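Local coordinates for nsp9 (Porcine coronavirus HKU15, PDB 5YM6), which binds nucleic acid more tightly when it dimerizes and probably serves as an RNA-binding component of the coronavirus replication machinery, at residues Q88-S92 and L93-M97. Numbering follows the deposited sequence.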
ATOM      1  N   GLN B  88       7.773  14.371   1.684  1.00 19.12           N
ATOM      2  CA  GLN B  88       6.723  15.196   2.273  1.00 22.32           C
ATOM      3  C   GLN B  88       5.503  15.271   1.352  1.00 22.52           C
ATOM      4  O   GLN B  88       5.645  15.419   0.137  1.00 21.23           O
ATOM      5  CB  GLN B  88       7.235  16.600   2.591  1.00 21.28           C
ATOM      6  CG  GLN B  88       6.171  17.436   3.307  1.00 25.41           C
ATOM      7  CD  GLN B  88       6.682  18.764   3.821  1.00 28.12           C
ATOM      8  OE1 GLN B  88       7.575  19.368   3.231  1.00 35.07           O
ATOM      9  NE2 GLN B  88       6.110  19.227   4.931  1.00 33.99           N
ATOM     10  N   ASN B  89       4.325  15.120   1.957  1.00 22.68           N
ATOM     11  CA  ASN B  89       3.026  15.259   1.287  1.00 27.30           C
ATOM     12  C   ASN B  89       2.675  14.129   0.332  1.00 25.57           C
ATOM     13  O   ASN B  89       1.718  14.222  -0.428  1.00 26.69           O
ATOM     14  CB  ASN B  89       2.957  16.593   0.539  1.00 27.16           C
ATOM     15  CG  ASN B  89       2.949  17.769   1.475  1.00 30.45           C
ATOM     16  OD1 ASN B  89       2.389  17.698   2.573  1.00 33.51           O
ATOM     17  ND2 ASN B  89       3.575  18.858   1.058  1.00 32.86           N
ATOM     18  N   ILE B  90       3.438  13.048   0.369  1.00 24.13           N
ATOM     19  CA  ILE B  90       3.105  11.924  -0.479  1.00 28.97           C
ATOM     20  C   ILE B  90       1.783  11.309   0.035  1.00 26.45           C
ATOM     21  O   ILE B  90       1.486  11.360   1.226  1.00 27.72           O
ATOM     22  CB  ILE B  90       4.266  10.905  -0.518  1.00 28.95           C
ATOM     23  CG1 ILE B  90       4.352  10.242  -1.894  1.00 32.80           C
ATOM     24  CG2 ILE B  90       4.212   9.960   0.647  1.00 26.54           C
ATOM     25  CD1 ILE B  90       5.039  11.133  -2.920  1.00 29.19           C
ATOM     26  N   SER B  91       0.970  10.790  -0.876  1.00 27.89           N
ATOM     27  CA  SER B  91      -0.362  10.289  -0.511  1.00 29.61           C
ATOM     28  C   SER B  91      -0.334   9.069   0.403  1.00 30.83           C
ATOM     29  O   SER B  91       0.635   8.305   0.419  1.00 27.93           O
ATOM     30  CB  SER B  91      -1.159   9.950  -1.764  1.00 27.47           C
ATOM     31  OG  SER B  91      -0.594   8.861  -2.470  1.00 29.46           O
ATOM     32  N   SER B  92      -1.411   8.895   1.167  1.00 29.23           N
ATOM     33  CA  SER B  92      -1.544   7.737   2.036  1.00 28.51           C
ATOM     34  C   SER B  92      -1.559   6.455   1.193  1.00 25.63           C
ATOM     35  O   SER B  92      -1.086   5.416   1.648  1.00 25.36           O
ATOM     36  CB  SER B  92      -2.812   7.837   2.891  1.00 28.13           C
ATOM     37  OG  SER B  92      -2.591   8.597   4.081  1.00 30.86           O
ATOM     38  N   LEU B  93      -2.095   6.528  -0.025  1.00 26.85           N
ATOM     39  CA  LEU B  93      -2.147   5.344  -0.895  1.00 26.42           C
ATOM     40  C   LEU B  93      -0.738   4.923  -1.303  1.00 28.73           C
ATOM     41  O   LEU B  93      -0.418   3.736  -1.387  1.00 27.15           O
ATOM     42  CB  LEU B  93      -2.967   5.605  -2.151  1.00 24.97           C
ATOM     43  CG  LEU B  93      -3.305   4.401  -3.035  1.00 27.49           C
ATOM     44  CD1 LEU B  93      -4.520   3.692  -2.495  1.00 34.54           C
ATOM     45  CD2 LEU B  93      -3.577   4.838  -4.466  1.00 36.89           C
ATOM     46  N   ASN B  94       0.102   5.909  -1.573  1.00 25.44           N
ATOM     47  CA  ASN B  94       1.459   5.604  -1.997  1.00 26.24           C
ATOM     48  C   ASN B  94       2.296   5.122  -0.828  1.00 25.57           C
ATOM     49  O   ASN B  94       3.178   4.300  -1.013  1.00 26.08           O
ATOM     50  CB  ASN B  94       2.112   6.823  -2.659  1.00 26.48           C
ATOM     51  CG  ASN B  94       1.647   7.027  -4.083  1.00 31.74           C
ATOM     52  OD1 ASN B  94       1.465   8.162  -4.535  1.00 39.96           O
ATOM     53  ND2 ASN B  94       1.413   5.928  -4.793  1.00 32.49           N
ATOM     54  N   ARG B  95       2.020   5.635   0.368  1.00 22.85           N
ATOM     55  CA  ARG B  95       2.689   5.151   1.571  1.00 26.20           C
ATOM     56  C   ARG B  95       2.363   3.673   1.754  1.00 24.80           C
ATOM     57  O   ARG B  95       3.249   2.865   2.044  1.00 21.98           O
ATOM     58  CB  ARG B  95       2.278   5.959   2.805  1.00 26.93           C
ATOM     59  CG  ARG B  95       2.791   7.416   2.783  1.00 27.35           C
ATOM     60  CD  ARG B  95       2.016   8.336   3.731  1.00 34.42           C
ATOM     61  NE  ARG B  95       2.289   8.074   5.144  1.00 38.03           N
ATOM     62  CZ  ARG B  95       3.190   8.733   5.873  1.00 40.52           C
ATOM     63  NH1 ARG B  95       3.366   8.415   7.149  1.00 37.86           N
ATOM     64  NH2 ARG B  95       3.920   9.707   5.330  1.00 36.19           N
ATOM     65  N   GLY B  96       1.098   3.316   1.558  1.00 24.38           N
ATOM     66  CA  GLY B  96       0.693   1.921   1.669  1.00 23.59           C
ATOM     67  C   GLY B  96       1.428   1.025   0.689  1.00 24.07           C
ATOM     68  O   GLY B  96       1.835  -0.073   1.041  1.00 22.39           O
ATOM     69  N   MET B  97       1.575   1.484  -0.545  1.00 19.93           N
ATOM     70  CA  MET B  97       2.322   0.725  -1.553  1.00 24.69           C
ATOM     71  C   MET B  97       3.745   0.387  -1.082  1.00 26.74           C
ATOM     72  O   MET B  97       4.211  -0.752  -1.205  1.00 28.11           O
ATOM     73  CB  MET B  97       2.399   1.515  -2.863  1.00 22.01           C
ATOM     74  CG  MET B  97       1.113   1.578  -3.668  1.00 26.84           C
ATOM     75  SD  MET B  97       0.681  -0.000  -4.399  1.00 25.17           S
ATOM     76  CE  MET B  97       2.044  -0.283  -5.532  1.00 32.44           C
TER
HETATM   77  O   HOH W   1       1.745  11.188  -4.160  1.00 36.30           O
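Ser91 N-caps the C-terminal helix 92-105 of the nsp9 fold: its OG accepts from Asn94 N at 3.2 Å, with an N-H...O angle of 149°. A chi1 of 66°, which sets OG between the backbone N and the carbonyl carbon, turns the hydroxyl toward the Asn94 N-H at the start of the first turn. OG also lies 3.0 Å from Asn94 OD1, a weak contact at most. A water donates to OD1 and weakly accepts from Ser91 N, so it bridges the Asn94 amide oxygen to the N-H of the cap residue itself. The helical bonds then begin: Arg95 N reaches Ser91 O at 3.0 Å, and Gly96 N reaches Ser92 O, also at 3.0 Å. Asn94 N gives Ser91 O only a weak second bond. On the sheet side, Ile90 packs on Ile38 and Val40 of strand 36-44, while Asn94 touches Val40 and, on strand 23-33, Val31. On the dimer side, Ser92 meets Ser92 of the second subunit, and Leu93 packs on Arg95 of that subunit. The aliphatic part of Arg95 passes at a slant across Ile90, its CG 3.6 Å from Ile90 CG2.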